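Local atomic coordinates of KLLA0C04147p (Kluyveromyces lactis, PDB entry 5H2D), a protein that binds ergosterol in the pocket of its oxysterol-binding (ORD) domain and, like other OSBP-family proteins, probably transfers sterols between membranes. Residues Glu130-Phe141 with Phe415-Arg423. Numbering follows the deposited sequence.
Sequences EYSRPDKSYRFF and FNGEYWKQR
The guanidinium of Arg139 lies flat over one face of the Trp420 indole, and this stack and that of Phe141 on Tyr419 together form the tightly packed part of the contact. The guanidinium centre lies 3.8 Å from that of the indole, the planes only 12° apart, and Arg139 CD sets its C-H over the five-membered ring. Arginine suits the place: its extended chain and flat cation cover an aromatic face, while NH1 and NH2 reach past it to Glu19, Ser21 and Glu157. Tryptophan offers a broad indole, with Tyr419 against its opposite face.

Beside this, Phe141 and Tyr419 stack face to face, centroids 3.9 Å apart. Tyrosine serves twice, its ring meeting Phe141 and its OH donating to Glu130 OE2 at 2.5 Å through the anti lone pair; chi1 of 175° carries it there. The syn lone pairs serve Arg423, which grips the carboxylate side-on, NE to OE2 at 2.8 Å and NH2 to OE1 at 3.0 Å; the opposite charges probably offset each other in this buried place, where Tyr25 also bonds OE1. A phenylalanine in place of Tyr419 would probably keep the stack but leave Glu130 OE2 without its second donor.

Packing is looser toward Phe415, which meets Phe141 obliquely, centroids 6.0 Å apart; beyond it the chain at Asn416 is exposed. Helix 419-424 thus packs across strands 128-133 and 138-146, while Phe140 points away from the helix, its side chain about 9 Å from the bound ergosterol, and strand 151-157 adds Trp155, stacked on Phe415.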
loop_
_atom_site.group_PDB
_atom_site.type_symbol
_atom_site.label_atom_id
_atom_site.label_comp_id
_atom_site.label_asym_id
_atom_site.label_seq_id
_atom_site.Cartn_x
_atom_site.Cartn_y
_atom_site.Cartn_z
ATOM N N GLU A 130 9.797 5.503 5.924
ATOM C CA GLU A 130 9.809 6.545 4.910
ATOM C C GLU A 130 10.334 5.983 3.601
ATOM O O GLU A 130 11.124 5.032 3.587
ATOM C CB GLU A 130 10.688 7.718 5.336
ATOM C CG GLU A 130 12.127 7.308 5.591
ATOM C CD GLU A 130 13.082 8.501 5.543
ATOM O OE1 GLU A 130 13.701 8.701 4.476
ATOM O OE2 GLU A 130 13.169 9.232 6.564
ATOM N N TYR A 131 9.884 6.571 2.495
ATOM C CA TYR A 131 10.362 6.160 1.176
ATOM C C TYR A 131 10.094 7.301 0.206
ATOM O O TYR A 131 8.933 7.641 -0.052
ATOM C CB TYR A 131 9.669 4.873 0.730
ATOM C CG TYR A 131 10.079 4.277 -0.599
ATOM C CD1 TYR A 131 11.213 3.476 -0.698
ATOM C CD2 TYR A 131 9.292 4.452 -1.734
ATOM C CE1 TYR A 131 11.575 2.894 -1.907
ATOM C CE2 TYR A 131 9.641 3.865 -2.950
ATOM C CZ TYR A 131 10.778 3.093 -3.025
ATOM O OH TYR A 131 11.114 2.509 -4.218
ATOM N N SER A 132 11.159 7.901 -0.320
ATOM C CA SER A 132 11.016 8.953 -1.313
ATOM C C SER A 132 11.639 8.501 -2.621
ATOM O O SER A 132 12.588 7.709 -2.641
ATOM C CB SER A 132 11.669 10.252 -0.838
ATOM O OG SER A 132 11.036 10.729 0.336
ATOM N N ARG A 133 11.086 9.003 -3.726
ATOM C CA ARG A 133 11.571 8.654 -5.057
ATOM C C ARG A 133 11.885 9.952 -5.784
ATOM O O ARG A 133 10.994 10.576 -6.376
ATOM C CB ARG A 133 10.551 7.804 -5.806
ATOM C CG ARG A 133 10.491 6.349 -5.313
ATOM C CD ARG A 133 11.727 5.554 -5.684
ATOM N NE ARG A 133 11.803 5.379 -7.131
ATOM C CZ ARG A 133 11.382 4.308 -7.790
ATOM N NH1 ARG A 133 10.865 3.270 -7.140
ATOM N NH2 ARG A 133 11.480 4.268 -9.114
ATOM N N PRO A 134 13.145 10.399 -5.742
ATOM C CA PRO A 134 13.505 11.632 -6.460
ATOM C C PRO A 134 13.129 11.578 -7.929
ATOM O O PRO A 134 12.709 12.593 -8.500
ATOM C CB PRO A 134 15.026 11.712 -6.268
ATOM C CG PRO A 134 15.313 10.895 -5.035
ATOM C CD PRO A 134 14.288 9.799 -5.030
ATOM N N ASP A 135 13.259 10.403 -8.550
ATOM C CA ASP A 135 12.962 10.235 -9.968
ATOM C C ASP A 135 11.478 10.359 -10.279
ATOM O O ASP A 135 11.118 10.579 -11.442
ATOM C CB ASP A 135 13.490 8.881 -10.467
ATOM C CG ASP A 135 12.936 7.693 -9.682
ATOM O OD1 ASP A 135 12.831 7.785 -8.440
ATOM O OD2 ASP A 135 12.624 6.662 -10.315
ATOM N N LYS A 136 10.612 10.216 -9.275
ATOM C CA LYS A 136 9.170 10.325 -9.432
ATOM C C LYS A 136 8.586 11.523 -8.692
ATOM O O LYS A 136 7.383 11.773 -8.793
ATOM C CB LYS A 136 8.489 9.041 -8.931
ATOM C CG LYS A 136 9.012 7.765 -9.558
ATOM C CD LYS A 136 8.851 7.792 -11.075
ATOM C CE LYS A 136 9.270 6.484 -11.702
ATOM N NZ LYS A 136 8.256 5.422 -11.496
ATOM N N SER A 137 9.403 12.244 -7.932
ATOM C CA SER A 137 8.989 13.429 -7.184
ATOM C C SER A 137 7.918 13.136 -6.134
ATOM O O SER A 137 7.075 13.993 -5.851
ATOM C CB SER A 137 8.520 14.537 -8.128
ATOM O OG SER A 137 9.610 15.008 -8.909
ATOM N N TYR A 138 7.941 11.959 -5.493
ATOM C CA TYR A 138 7.018 11.737 -4.389
ATOM C C TYR A 138 7.756 11.318 -3.120
ATOM O O TYR A 138 8.884 10.816 -3.156
ATOM C CB TYR A 138 5.914 10.707 -4.733
ATOM C CG TYR A 138 6.315 9.245 -4.875
ATOM C CD1 TYR A 138 6.679 8.491 -3.767
ATOM C CD2 TYR A 138 6.243 8.598 -6.110
ATOM C CE1 TYR A 138 7.006 7.151 -3.890
ATOM C CE2 TYR A 138 6.560 7.253 -6.242
ATOM C CZ TYR A 138 6.943 6.535 -5.126
ATOM O OH TYR A 138 7.255 5.198 -5.256
ATOM N N ARG A 139 7.088 11.548 -1.987
ATOM C CA ARG A 139 7.559 11.113 -0.681
ATOM C C ARG A 139 6.423 10.372 0.003
ATOM O O ARG A 139 5.279 10.831 -0.021
ATOM C CB ARG A 139 8.041 12.300 0.180
ATOM C CG ARG A 139 6.944 13.262 0.623
ATOM C CD ARG A 139 7.553 14.496 1.294
ATOM N NE ARG A 139 6.541 15.242 2.027
ATOM C CZ ARG A 139 6.753 16.402 2.631
ATOM N NH1 ARG A 139 7.949 16.981 2.564
ATOM N NH2 ARG A 139 5.769 16.992 3.292
ATOM N N PHE A 140 6.746 9.228 0.598
ATOM C CA PHE A 140 5.818 8.387 1.340
ATOM C C PHE A 140 6.277 8.298 2.785
ATOM O O PHE A 140 7.464 8.101 3.051
ATOM C CB PHE A 140 5.768 6.970 0.736
ATOM C CG PHE A 140 5.047 5.950 1.592
ATOM C CD1 PHE A 140 3.680 5.731 1.423
ATOM C CD2 PHE A 140 5.734 5.197 2.537
ATOM C CE1 PHE A 140 3.017 4.788 2.202
ATOM C CE2 PHE A 140 5.068 4.246 3.315
ATOM C CZ PHE A 140 3.715 4.046 3.133
ATOM N N PHE A 141 5.335 8.400 3.717
ATOM C CA PHE A 141 5.658 8.235 5.124
ATOM C C PHE A 141 4.528 7.493 5.817
ATOM O O PHE A 141 3.353 7.703 5.498
ATOM C CB PHE A 141 5.877 9.577 5.832
ATOM C CG PHE A 141 6.251 9.415 7.266
ATOM C CD1 PHE A 141 7.502 8.915 7.609
ATOM C CD2 PHE A 141 5.344 9.694 8.270
ATOM C CE1 PHE A 141 7.850 8.730 8.940
ATOM C CE2 PHE A 141 5.687 9.510 9.607
ATOM C CZ PHE A 141 6.944 9.027 9.933
ATOM N N PHE A 415 -1.469 13.761 9.280
ATOM C CA PHE A 415 -0.035 14.019 9.377
ATOM C C PHE A 415 0.196 15.404 9.970
ATOM O O PHE A 415 -0.452 16.374 9.569
ATOM C CB PHE A 415 0.562 13.895 7.970
ATOM C CG PHE A 415 2.059 14.075 7.881
ATOM C CD1 PHE A 415 2.924 13.160 8.455
ATOM C CD2 PHE A 415 2.590 15.126 7.148
ATOM C CE1 PHE A 415 4.306 13.320 8.329
ATOM C CE2 PHE A 415 3.953 15.294 7.012
ATOM C CZ PHE A 415 4.820 14.393 7.608
ATOM N N ASN A 416 1.100 15.502 10.950
ATOM C CA ASN A 416 1.303 16.797 11.601
ATOM C C ASN A 416 2.269 17.707 10.851
ATOM O O ASN A 416 2.500 18.835 11.298
ATOM C CB ASN A 416 1.746 16.631 13.067
ATOM C CG ASN A 416 3.109 15.968 13.233
ATOM O OD1 ASN A 416 3.952 15.954 12.333
ATOM N ND2 ASN A 416 3.322 15.410 14.421
ATOM N N GLY A 417 2.797 17.269 9.711
ATOM C CA GLY A 417 3.621 18.108 8.858
ATOM C C GLY A 417 5.041 18.337 9.326
ATOM O O GLY A 417 5.756 19.130 8.702
ATOM N N GLU A 418 5.484 17.655 10.382
ATOM C CA GLU A 418 6.780 17.930 10.992
ATOM C C GLU A 418 7.889 16.981 10.566
ATOM O O GLU A 418 9.065 17.344 10.666
ATOM C CB GLU A 418 6.661 17.869 12.513
ATOM C CG GLU A 418 5.624 18.812 13.056
ATOM C CD GLU A 418 6.228 19.832 13.966
ATOM O OE1 GLU A 418 6.684 19.439 15.067
ATOM O OE2 GLU A 418 6.261 21.020 13.574
ATOM N N TYR A 419 7.555 15.766 10.129
ATOM C CA TYR A 419 8.576 14.728 10.006
ATOM C C TYR A 419 9.700 15.140 9.059
ATOM O O TYR A 419 10.884 15.019 9.395
ATOM C CB TYR A 419 7.939 13.428 9.528
ATOM C CG TYR A 419 8.948 12.332 9.259
ATOM C CD1 TYR A 419 9.475 11.594 10.310
ATOM C CD2 TYR A 419 9.375 12.036 7.956
ATOM C CE1 TYR A 419 10.401 10.581 10.085
ATOM C CE2 TYR A 419 10.307 11.008 7.723
ATOM C CZ TYR A 419 10.806 10.293 8.798
ATOM O OH TYR A 419 11.704 9.259 8.604
ATOM N N TRP A 420 9.349 15.600 7.858
ATOM C CA TRP A 420 10.386 15.841 6.862
ATOM C C TRP A 420 11.240 17.053 7.227
ATOM O O TRP A 420 12.451 17.036 6.989
ATOM C CB TRP A 420 9.761 15.987 5.474
ATOM C CG TRP A 420 9.075 14.716 5.026
ATOM C CD1 TRP A 420 7.739 14.442 5.090
ATOM C CD2 TRP A 420 9.704 13.545 4.483
ATOM N NE1 TRP A 420 7.493 13.172 4.603
ATOM C CE2 TRP A 420 8.680 12.603 4.224
ATOM C CE3 TRP A 420 11.028 13.207 4.174
ATOM C CZ2 TRP A 420 8.939 11.351 3.671
ATOM C CZ3 TRP A 420 11.290 11.960 3.628
ATOM C CH2 TRP A 420 10.240 11.041 3.389
ATOM N N LYS A 421 10.639 18.092 7.820
ATOM C CA LYS A 421 11.434 19.242 8.253
ATOM C C LYS A 421 12.378 18.860 9.383
ATOM O O LYS A 421 13.566 19.214 9.360
ATOM C CB LYS A 421 10.513 20.382 8.684
ATOM C CG LYS A 421 9.522 20.784 7.620
ATOM C CD LYS A 421 8.764 22.052 7.985
ATOM C CE LYS A 421 8.025 21.911 9.290
ATOM N NZ LYS A 421 7.130 23.082 9.537
ATOM N N GLN A 422 11.879 18.137 10.386
ATOM C CA GLN A 422 12.755 17.727 11.477
ATOM C C GLN A 422 13.833 16.779 10.980
ATOM O O GLN A 422 14.957 16.802 11.486
ATOM C CB GLN A 422 11.945 17.085 12.603
ATOM C CG GLN A 422 10.886 18.009 13.173
ATOM C CD GLN A 422 10.335 17.527 14.500
ATOM O OE1 GLN A 422 10.876 16.609 15.117
ATOM N NE2 GLN A 422 9.252 18.154 14.951
ATOM N N ARG A 423 13.508 15.948 9.991
ATOM C CA ARG A 423 14.509 15.089 9.366
ATOM C C ARG A 423 15.572 15.917 8.648
ATOM O O ARG A 423 16.777 15.674 8.797
ATOM C CB ARG A 423 13.797 14.138 8.404
ATOM C CG ARG A 423 14.674 13.195 7.586
ATOM C CD ARG A 423 13.808 12.590 6.496
ATOM N NE ARG A 423 14.473 11.550 5.713
ATOM C CZ ARG A 423 15.258 11.780 4.666
ATOM N NH1 ARG A 423 15.508 13.023 4.282
ATOM N NH2 ARG A 423 15.793 10.771 4.005
#